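PDB 3NRG: TetR family transcriptional regulator from Chloroflexus aurantiacus, which probably binds cis-regulatory DNA through a helix-turn-helix motif and thereby controls transcription. Local coordinates for residues L91-D96 with I203-I207; I99-F103 with L171-I176; S134-K139 with A161-N165; G149-L155 with G213-R217. All coordinates share one frame; numbering follows the deposited sequence.

Contact 1. Residues L91-D96 with I203-I207; sequences LRWLLD and IEQVI
The guanidinium of R92 carries CG of E204 over one face, and the carboxylate of E204 stands nearly upright to it, the two planes 89° apart. R92 NH1 meets E204 OE2 at 3.1 Å on the anti side of the carboxylate, with a bent N-H geometry; NH2 makes a weaker bond to the same oxygen. NE of R92 reaches back one turn to D96 OD2 at 3.4 Å, also weakly, so one cation links two acids on different helices. A bend at chi2 (-93°) turns the long chain across I203, with R92 CG 4.1 Å from I203 CG2, while R92 CB lies 3.8 Å from I207 CG1. A leucine in its place would probably leave D96 and E204 without their shared positive partner. Beneath the charges, L95 CD2 sits among branched tips, 4.0 Å from I203 CG2 and 3.9 Å from I207 CD1, and L91 CB faces I207 CD1. F168 and L171 of helix 157-179 continue this apolar layer. Helices 87-104 and 196-214 of the all-helical, TetR-type C-terminal domain pack here, their segments at 136°, in an apolar stripe edged by a salt-bridge network.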
# COMPACT_ATOMS: atom_id res chain seq x y z
N LEU A 91 -1.55 -15.68 -7.27
CA LEU A 91 -1.16 -15.10 -5.98
C LEU A 91 0.28 -14.62 -5.98
O LEU A 91 0.57 -13.57 -5.39
CB LEU A 91 -1.41 -16.09 -4.83
CG LEU A 91 -2.87 -16.27 -4.38
CD1 LEU A 91 -3.00 -17.41 -3.42
CD2 LEU A 91 -3.42 -15.00 -3.75
N ARG A 92 1.18 -15.34 -6.68
CA ARG A 92 2.58 -14.94 -6.83
C ARG A 92 2.67 -13.63 -7.63
O ARG A 92 3.44 -12.74 -7.27
CB ARG A 92 3.40 -16.06 -7.52
CG ARG A 92 4.92 -15.82 -7.51
CD ARG A 92 5.40 -15.12 -8.78
NE ARG A 92 6.76 -14.60 -8.64
CZ ARG A 92 7.85 -15.25 -9.04
NH1 ARG A 92 7.75 -16.44 -9.60
NH2 ARG A 92 9.05 -14.70 -8.87
N TRP A 93 1.86 -13.51 -8.71
CA TRP A 93 1.79 -12.30 -9.52
C TRP A 93 1.25 -11.13 -8.68
O TRP A 93 1.82 -10.04 -8.71
CB TRP A 93 0.89 -12.54 -10.76
CG TRP A 93 0.70 -11.33 -11.63
CD1 TRP A 93 1.47 -10.94 -12.68
CD2 TRP A 93 -0.35 -10.35 -11.51
NE1 TRP A 93 0.98 -9.78 -13.23
CE2 TRP A 93 -0.14 -9.39 -12.53
CE3 TRP A 93 -1.45 -10.20 -10.65
CZ2 TRP A 93 -0.97 -8.28 -12.69
CZ3 TRP A 93 -2.28 -9.10 -10.82
CH2 TRP A 93 -2.04 -8.16 -11.83
N LEU A 94 0.15 -11.36 -7.92
CA LEU A 94 -0.48 -10.34 -7.08
C LEU A 94 0.44 -9.90 -5.92
O LEU A 94 0.44 -8.72 -5.55
CB LEU A 94 -1.82 -10.86 -6.54
CG LEU A 94 -2.73 -9.82 -5.85
CD1 LEU A 94 -3.25 -8.77 -6.86
CD2 LEU A 94 -3.89 -10.52 -5.14
N LEU A 95 1.22 -10.84 -5.37
CA LEU A 95 2.18 -10.55 -4.30
C LEU A 95 3.32 -9.68 -4.85
O LEU A 95 3.71 -8.71 -4.21
CB LEU A 95 2.73 -11.87 -3.71
CG LEU A 95 3.60 -11.77 -2.45
CD1 LEU A 95 2.92 -10.95 -1.36
CD2 LEU A 95 3.93 -13.16 -1.92
N ASP A 96 3.79 -10.01 -6.08
CA ASP A 96 4.84 -9.27 -6.77
C ASP A 96 4.39 -7.82 -7.08
O ASP A 96 5.15 -6.89 -6.85
CB ASP A 96 5.21 -9.99 -8.07
CG ASP A 96 6.70 -10.09 -8.32
OD1 ASP A 96 7.35 -9.02 -8.49
OD2 ASP A 96 7.21 -11.23 -8.41
N ILE A 203 9.71 -14.54 -2.38
CA ILE A 203 8.33 -14.50 -2.87
C ILE A 203 7.89 -15.90 -3.32
O ILE A 203 6.80 -16.34 -2.94
CB ILE A 203 8.17 -13.42 -3.98
CG1 ILE A 203 8.35 -12.00 -3.38
CG2 ILE A 203 6.80 -13.55 -4.69
CD1 ILE A 203 8.73 -10.93 -4.41
N GLU A 204 8.77 -16.63 -4.06
CA GLU A 204 8.49 -18.00 -4.51
C GLU A 204 8.39 -18.97 -3.31
O GLU A 204 7.47 -19.78 -3.26
CB GLU A 204 9.55 -18.48 -5.51
CG GLU A 204 9.48 -17.77 -6.86
CD GLU A 204 10.57 -18.16 -7.85
OE1 GLU A 204 11.46 -18.96 -7.49
OE2 GLU A 204 10.52 -17.66 -9.00
N GLN A 205 9.32 -18.84 -2.33
CA GLN A 205 9.33 -19.64 -1.10
C GLN A 205 8.01 -19.45 -0.32
O GLN A 205 7.43 -20.43 0.13
CB GLN A 205 10.52 -19.25 -0.22
CG GLN A 205 11.78 -20.08 -0.48
CD GLN A 205 11.87 -21.31 0.40
OE1 GLN A 205 11.05 -21.55 1.29
NE2 GLN A 205 12.92 -22.08 0.21
N VAL A 206 7.54 -18.18 -0.20
CA VAL A 206 6.29 -17.84 0.49
C VAL A 206 5.09 -18.53 -0.17
O VAL A 206 4.28 -19.15 0.52
CB VAL A 206 6.09 -16.30 0.59
CG1 VAL A 206 4.64 -15.95 0.90
CG2 VAL A 206 7.02 -15.70 1.63
N ILE A 207 4.99 -18.44 -1.51
CA ILE A 207 3.91 -19.08 -2.27
C ILE A 207 3.96 -20.61 -2.14
O ILE A 207 2.92 -21.24 -1.96
CB ILE A 207 3.90 -18.59 -3.76
CG1 ILE A 207 3.67 -17.04 -3.85
CG2 ILE A 207 2.88 -19.36 -4.62
CD1 ILE A 207 2.30 -16.50 -3.24

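Contact 2. Residues I99-F103 with L171-I176; sequences IQFQF and LGNHLI
I99 and G172 mark the nearest passage of the two helices, their CA atoms 5.3 Å apart, where segment axes at 60° to each other come within 10.0 Å. Glycine suits this place because a beta carbon would point into helix 87-104, where the amide of Q102 lies: Q102 OE1 is 3.4 Å from G172 CA. The Q102 chain is extended, with CG anti to the backbone N (chi1 -171°), which carries its amide across to the other helix. There a water donates to Q102 OE1 and accepts from the backbone N of N173 at 3.0 Å; that N has no bond to the preceding turn, since the helix is kinked here, and the water accepts its hydrogen bond instead. Q102 NE2 lies 3.2 Å from N173 OD1, with the two amide planes well turned from each other. This polar patch borders the buried interior of a TetR-type helical bundle, to which helix 196-214 adds V202 against L175 and M199 against F103. On the apolar side, I99 CD1 touches two leucine methyls, L171 CD2 and L175 CD1, each at 3.8 Å. F103 has the carbonyl oxygen of I99, from its own helix, over one face and G172 O with L175 CB at its edge. Its CE1 touches I176 CG1 at 3.6 Å, the ring and the isoleucine chain lying alongside, pointing opposite ways.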
# COMPACT_ATOMS: atom_id res chain seq x y z
N ILE A 99 4.20 -5.64 -3.86
CA ILE A 99 5.56 -5.31 -3.44
C ILE A 99 6.19 -4.24 -4.38
O ILE A 99 6.84 -3.31 -3.89
CB ILE A 99 6.41 -6.62 -3.33
CG1 ILE A 99 5.93 -7.48 -2.12
CG2 ILE A 99 7.90 -6.32 -3.24
CD1 ILE A 99 6.31 -9.00 -2.18
N GLN A 100 5.94 -4.34 -5.70
CA GLN A 100 6.47 -3.38 -6.67
C GLN A 100 5.84 -1.99 -6.49
O GLN A 100 6.55 -0.99 -6.60
CB GLN A 100 6.28 -3.87 -8.12
CG GLN A 100 7.22 -5.02 -8.52
CD GLN A 100 8.68 -4.64 -8.46
OE1 GLN A 100 9.39 -4.97 -7.50
NE2 GLN A 100 9.16 -3.95 -9.49
N PHE A 101 4.53 -1.93 -6.16
CA PHE A 101 3.84 -0.67 -5.91
C PHE A 101 4.40 0.02 -4.66
O PHE A 101 4.52 1.25 -4.63
CB PHE A 101 2.31 -0.88 -5.77
CG PHE A 101 1.57 0.39 -5.42
CD1 PHE A 101 1.39 1.39 -6.37
CD2 PHE A 101 1.15 0.63 -4.11
CE1 PHE A 101 0.80 2.61 -6.02
CE2 PHE A 101 0.55 1.85 -3.77
CZ PHE A 101 0.37 2.83 -4.73
N GLN A 102 4.73 -0.77 -3.62
CA GLN A 102 5.32 -0.28 -2.38
C GLN A 102 6.72 0.33 -2.63
O GLN A 102 7.01 1.40 -2.12
CB GLN A 102 5.40 -1.42 -1.35
CG GLN A 102 5.80 -0.95 0.05
CD GLN A 102 6.18 -2.08 0.97
OE1 GLN A 102 5.60 -3.17 0.94
NE2 GLN A 102 7.12 -1.81 1.86
N PHE A 103 7.55 -0.35 -3.44
CA PHE A 103 8.92 0.09 -3.74
C PHE A 103 8.95 1.36 -4.62
O PHE A 103 9.90 2.16 -4.50
CB PHE A 103 9.72 -1.05 -4.39
CG PHE A 103 10.03 -2.25 -3.51
CD1 PHE A 103 9.67 -2.26 -2.16
CD2 PHE A 103 10.72 -3.35 -4.02
CE1 PHE A 103 9.96 -3.36 -1.35
CE2 PHE A 103 11.02 -4.44 -3.20
CZ PHE A 103 10.65 -4.44 -1.88
N LEU A 171 5.02 -8.78 3.90
CA LEU A 171 6.20 -9.25 3.16
C LEU A 171 7.15 -8.15 2.67
O LEU A 171 8.35 -8.25 2.90
CB LEU A 171 5.84 -10.23 2.03
CG LEU A 171 7.04 -10.96 1.37
CD1 LEU A 171 7.91 -11.68 2.43
CD2 LEU A 171 6.59 -11.93 0.30
N GLY A 172 6.60 -7.11 2.05
CA GLY A 172 7.37 -5.98 1.53
C GLY A 172 8.29 -5.36 2.56
O GLY A 172 9.48 -5.18 2.31
N ASN A 173 7.74 -5.07 3.76
CA ASN A 173 8.51 -4.50 4.86
C ASN A 173 9.62 -5.43 5.31
O ASN A 173 10.73 -4.97 5.62
CB ASN A 173 7.59 -4.17 6.05
CG ASN A 173 6.54 -3.12 5.74
OD1 ASN A 173 6.79 -2.13 5.02
ND2 ASN A 173 5.36 -3.28 6.31
N HIS A 174 9.35 -6.75 5.31
CA HIS A 174 10.34 -7.75 5.70
C HIS A 174 11.48 -7.86 4.69
O HIS A 174 12.64 -7.98 5.08
CB HIS A 174 9.69 -9.12 5.93
CG HIS A 174 10.64 -10.13 6.48
ND1 HIS A 174 11.19 -9.99 7.75
CD2 HIS A 174 11.13 -11.25 5.91
CE1 HIS A 174 11.99 -11.03 7.91
NE2 HIS A 174 11.98 -11.83 6.83
N LEU A 175 11.15 -7.80 3.38
CA LEU A 175 12.14 -7.84 2.30
C LEU A 175 13.13 -6.70 2.44
O LEU A 175 14.34 -6.93 2.39
CB LEU A 175 11.45 -7.78 0.92
CG LEU A 175 10.52 -8.94 0.56
CD1 LEU A 175 9.81 -8.67 -0.72
CD2 LEU A 175 11.28 -10.25 0.48
N ILE A 176 12.62 -5.46 2.68
CA ILE A 176 13.43 -4.26 2.89
C ILE A 176 14.33 -4.45 4.12
O ILE A 176 15.54 -4.25 4.03
CB ILE A 176 12.52 -3.00 3.03
CG1 ILE A 176 11.80 -2.68 1.70
CG2 ILE A 176 13.32 -1.79 3.51
CD1 ILE A 176 10.61 -1.72 1.84
O HOH W 1 4.73 -4.73 3.56

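Contact 3. Residues S134-K139 with A161-N165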
# COMPACT_ATOMS: atom_id res chain seq x y z
N SER A 134 -8.84 -6.26 1.19
CA SER A 134 -7.97 -7.36 0.73
C SER A 134 -8.35 -8.73 1.32
O SER A 134 -8.40 -9.72 0.59
CB SER A 134 -6.50 -7.04 0.99
OG SER A 134 -6.28 -6.60 2.32
N PHE A 135 -8.69 -8.77 2.63
CA PHE A 135 -9.14 -10.00 3.31
C PHE A 135 -10.37 -10.60 2.60
O PHE A 135 -10.42 -11.81 2.37
CB PHE A 135 -9.46 -9.72 4.80
CG PHE A 135 -10.04 -10.91 5.55
CD1 PHE A 135 -11.41 -11.14 5.57
CD2 PHE A 135 -9.21 -11.78 6.24
CE1 PHE A 135 -11.94 -12.25 6.24
CE2 PHE A 135 -9.75 -12.88 6.92
CZ PHE A 135 -11.11 -13.11 6.91
N ALA A 136 -11.37 -9.74 2.28
CA ALA A 136 -12.60 -10.15 1.60
C ALA A 136 -12.31 -10.75 0.22
O ALA A 136 -12.97 -11.72 -0.18
CB ALA A 136 -13.55 -8.97 1.47
N TYR A 137 -11.31 -10.20 -0.50
CA TYR A 137 -10.92 -10.70 -1.83
C TYR A 137 -10.26 -12.09 -1.73
O TYR A 137 -10.61 -12.98 -2.50
CB TYR A 137 -9.99 -9.69 -2.55
CG TYR A 137 -9.60 -10.12 -3.95
CD1 TYR A 137 -10.55 -10.16 -4.98
CD2 TYR A 137 -8.28 -10.42 -4.27
CE1 TYR A 137 -10.19 -10.55 -6.27
CE2 TYR A 137 -7.91 -10.78 -5.57
CZ TYR A 137 -8.87 -10.86 -6.56
OH TYR A 137 -8.52 -11.22 -7.83
N PHE A 138 -9.34 -12.28 -0.75
CA PHE A 138 -8.69 -13.57 -0.52
C PHE A 138 -9.69 -14.64 -0.13
O PHE A 138 -9.59 -15.77 -0.61
CB PHE A 138 -7.58 -13.45 0.54
CG PHE A 138 -6.39 -12.62 0.11
CD1 PHE A 138 -5.68 -12.92 -1.04
CD2 PHE A 138 -5.92 -11.59 0.92
CE1 PHE A 138 -4.57 -12.16 -1.42
CE2 PHE A 138 -4.81 -10.83 0.54
CZ PHE A 138 -4.14 -11.12 -0.63
N LYS A 139 -10.69 -14.29 0.72
CA LYS A 139 -11.75 -15.22 1.14
C LYS A 139 -12.55 -15.70 -0.08
O LYS A 139 -12.84 -16.89 -0.19
CB LYS A 139 -12.67 -14.56 2.18
CG LYS A 139 -13.55 -15.55 2.94
CD LYS A 139 -14.47 -14.86 3.92
CE LYS A 139 -15.40 -15.83 4.59
NZ LYS A 139 -16.30 -15.15 5.55
N ALA A 161 -7.85 -16.94 4.42
CA ALA A 161 -7.83 -15.53 4.02
C ALA A 161 -7.01 -14.70 5.01
O ALA A 161 -6.27 -13.81 4.60
CB ALA A 161 -9.24 -14.99 3.93
N PHE A 162 -7.11 -15.03 6.32
CA PHE A 162 -6.34 -14.37 7.37
C PHE A 162 -4.84 -14.56 7.13
O PHE A 162 -4.08 -13.59 7.19
CB PHE A 162 -6.74 -14.90 8.77
CG PHE A 162 -5.70 -14.68 9.83
CD1 PHE A 162 -5.50 -13.42 10.40
CD2 PHE A 162 -4.87 -15.71 10.24
CE1 PHE A 162 -4.51 -13.20 11.35
CE2 PHE A 162 -3.86 -15.50 11.19
CZ PHE A 162 -3.68 -14.24 11.73
N VAL A 163 -4.41 -15.80 6.86
CA VAL A 163 -3.00 -16.15 6.60
C VAL A 163 -2.47 -15.42 5.35
O VAL A 163 -1.39 -14.85 5.39
CB VAL A 163 -2.78 -17.70 6.52
CG1 VAL A 163 -1.33 -18.04 6.18
CG2 VAL A 163 -3.20 -18.38 7.82
N LEU A 164 -3.26 -15.42 4.26
CA LEU A 164 -2.88 -14.73 3.02
C LEU A 164 -2.77 -13.21 3.24
O LEU A 164 -1.77 -12.60 2.86
CB LEU A 164 -3.89 -15.02 1.90
CG LEU A 164 -3.91 -16.47 1.35
CD1 LEU A 164 -5.17 -16.73 0.58
CD2 LEU A 164 -2.70 -16.74 0.48
N ASN A 165 -3.77 -12.61 3.92
CA ASN A 165 -3.80 -11.17 4.20
C ASN A 165 -2.60 -10.69 5.02
O ASN A 165 -2.00 -9.69 4.66
CB ASN A 165 -5.12 -10.76 4.86
CG ASN A 165 -5.29 -9.27 5.00
OD1 ASN A 165 -5.34 -8.52 4.01
ND2 ASN A 165 -5.39 -8.80 6.23
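F138 and A161 pack inside a helical hairpin of the TetR C-terminal domain: helix 124-147 turns through a loop into helix 157-179, and the segments return at 127°, their axes 8.6 Å apart. The small A161 suits so near an approach. Its methyl lies over one face of the F135 ring, a CH-pi contact with CB 4.0 Å from the ring centroid and displaced toward the rim, and it also rests against K139, whose CB is 3.9 Å from A161 CB. With CG anti to the backbone N (chi1 175°), F135 swings its ring alongside helix 157-179, so that CE2 comes 4.1 Å from F162 CB and the ring edge meets N165 CB. The second aromatic points inward: F138 offers a face to L164, whose CB stands 4.0 Å from the ring centroid in another CH-pi contact, while F138 CE2 reaches N165 CA at 3.8 Å. Helix 87-104 joins in here, L91 and L94 touching F138, and the ring of F168 meets it too. A serine at F138 would probably open a gap beside L164 and leave L91 and F168 without their aromatic partner. At one end of the interface S134 OG donates to N165 OD1 at 2.7 Å, approaching 17° out of the carbonyl plane. Here the hairpin is held mainly by carbon packed on ring faces, which is only loosely directional, and this one side-chain hydrogen bond supplies a directed link between its helices.

Contact 4. Residues G149-L155 with G213-R217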
# COMPACT_ATOMS: atom_id res chain seq x y z
N GLY A 149 -12.48 -27.89 -6.29
CA GLY A 149 -11.74 -29.06 -5.83
C GLY A 149 -10.22 -28.95 -5.85
O GLY A 149 -9.54 -29.96 -5.63
N SER A 150 -9.68 -27.75 -6.08
CA SER A 150 -8.23 -27.56 -6.11
C SER A 150 -7.63 -27.46 -4.69
O SER A 150 -6.51 -27.93 -4.47
CB SER A 150 -7.85 -26.33 -6.93
OG SER A 150 -8.47 -25.16 -6.42
N LEU A 151 -8.38 -26.87 -3.74
CA LEU A 151 -7.92 -26.71 -2.35
C LEU A 151 -8.49 -27.81 -1.43
O LEU A 151 -9.46 -28.47 -1.80
CB LEU A 151 -8.31 -25.32 -1.80
CG LEU A 151 -7.82 -24.11 -2.60
CD1 LEU A 151 -8.28 -22.82 -1.96
CD2 LEU A 151 -6.31 -24.10 -2.74
N VAL A 152 -7.87 -27.99 -0.23
CA VAL A 152 -8.30 -28.98 0.78
C VAL A 152 -9.81 -28.80 1.09
O VAL A 152 -10.26 -27.68 1.30
CB VAL A 152 -7.42 -28.90 2.07
CG1 VAL A 152 -7.99 -29.77 3.19
CG2 VAL A 152 -5.98 -29.27 1.77
N PRO A 153 -10.63 -29.89 1.01
CA PRO A 153 -12.09 -29.72 1.18
C PRO A 153 -12.53 -29.17 2.54
O PRO A 153 -13.49 -28.40 2.60
CB PRO A 153 -12.65 -31.13 0.92
CG PRO A 153 -11.49 -32.05 1.11
CD PRO A 153 -10.28 -31.29 0.68
N ASP A 154 -11.83 -29.56 3.63
CA ASP A 154 -12.19 -29.13 4.99
C ASP A 154 -11.59 -27.75 5.38
O ASP A 154 -11.78 -27.30 6.52
CB ASP A 154 -11.78 -30.21 6.01
CG ASP A 154 -10.32 -30.60 5.93
OD1 ASP A 154 -9.48 -29.89 6.54
OD2 ASP A 154 -10.00 -31.58 5.21
N LEU A 155 -10.90 -27.08 4.44
CA LEU A 155 -10.25 -25.79 4.69
C LEU A 155 -11.25 -24.69 5.05
O LEU A 155 -12.28 -24.54 4.39
CB LEU A 155 -9.42 -25.37 3.45
CG LEU A 155 -8.49 -24.16 3.60
CD1 LEU A 155 -7.33 -24.47 4.53
CD2 LEU A 155 -7.95 -23.73 2.26
N GLY A 213 0.41 -25.97 1.96
CA GLY A 213 -0.50 -25.89 3.09
C GLY A 213 -1.97 -25.88 2.74
O GLY A 213 -2.80 -26.32 3.54
N MSE A 214 -2.32 -25.38 1.53
CA MSE A 214 -3.74 -25.22 1.14
C MSE A 214 -4.20 -26.12 -0.01
O MSE A 214 -5.38 -26.48 -0.04
CB MSE A 214 -4.04 -23.76 0.80
CG MSE A 214 -3.84 -22.83 1.95
SE MSE A 214 -4.19 -21.00 1.49
CE MSE A 214 -3.45 -20.17 3.07
N ARG A 215 -3.32 -26.41 -0.99
CA ARG A 215 -3.71 -27.23 -2.15
C ARG A 215 -4.01 -28.67 -1.76
O ARG A 215 -3.36 -29.23 -0.88
CB ARG A 215 -2.64 -27.18 -3.26
CG ARG A 215 -3.16 -27.66 -4.61
CD ARG A 215 -2.05 -27.90 -5.60
NE ARG A 215 -1.48 -26.66 -6.11
CZ ARG A 215 -1.97 -25.98 -7.15
NH1 ARG A 215 -3.06 -26.42 -7.78
NH2 ARG A 215 -1.38 -24.87 -7.56
N ARG A 216 -5.02 -29.28 -2.44
CA ARG A 216 -5.48 -30.66 -2.23
C ARG A 216 -4.35 -31.66 -2.51
O ARG A 216 -3.58 -31.48 -3.46
CB ARG A 216 -6.68 -30.96 -3.15
CG ARG A 216 -7.59 -32.08 -2.65
CD ARG A 216 -8.57 -32.50 -3.73
NE ARG A 216 -9.68 -33.28 -3.19
CZ ARG A 216 -10.90 -32.78 -2.97
NH1 ARG A 216 -11.17 -31.51 -3.27
NH2 ARG A 216 -11.86 -33.55 -2.48
N ARG A 217 -4.27 -32.73 -1.69
CA ARG A 217 -3.26 -33.78 -1.83
C ARG A 217 -3.59 -34.72 -2.99
O ARG A 217 -4.75 -35.20 -3.07
CB ARG A 217 -3.13 -34.58 -0.52
OXT ARG A 217 -2.71 -34.93 -3.85
O HOH W 2 -4.73 -30.16 -6.23
O HOH W 3 -12.25 -29.11 -2.39
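P153 covers one face of the guanidinium of R216, its CD 4.0 Å above the centre, and the two side chains cross at about a right angle. R216 is extended from CG to NE, with CG anti to the backbone N (chi1 -156°), and this carries its head back over the loop to G149. There R216 NH1 donates to G149 O at 3.3 Å from above the carbonyl plane rather than along a lone pair, while a water bridges, donating to L151 O and accepting a weak bond from NH1. The positive phi of G149 (74°) is easily taken up without a side chain. Behind this arginine the backbones form a single beta bridge, V152 N to M214 O and R216 N to S150 O, both 2.9 Å, just where R215 leaves the helix. V152 also begins the type I turn that ends at L155. L155 crosses M214 obliquely, its CD2 4.2 Å from M214 CB, and L151 CD2 is 4.2 Å from the same CB. M214, present as selenomethionine, runs on toward A160 and L164, and F88 meets both M214 and L151. R215 turns its head elsewhere, to salt bridges with D86 and E211. The C-terminal tail is therefore tied to the loop by directed backbone bonds and an arginine held by carbonyl, water and proline, with a small apolar core on the inner side.

In the fold
All four contacts fall within the C-terminal domain and are built from the same few long helices. Contact 2 lies deepest, its centre about 9 Å from the centre of the chain, and is mostly buried carbon with a hydrated amide patch. Contact 1 is built on the same helix 87-104 and touches it through L95, L171, I99 and I203, but its outer rim carries charges. Contact 3 joins contact 1 from its other flank, L91 packing on F138 and L164, and replaces charge with ring faces. Contact 4, with its centre about 29 Å from the chain centre, is a peripheral, partly buried loop-to-tail bridge dominated by backbone bonds, linked to contact 3 through M214 on L164.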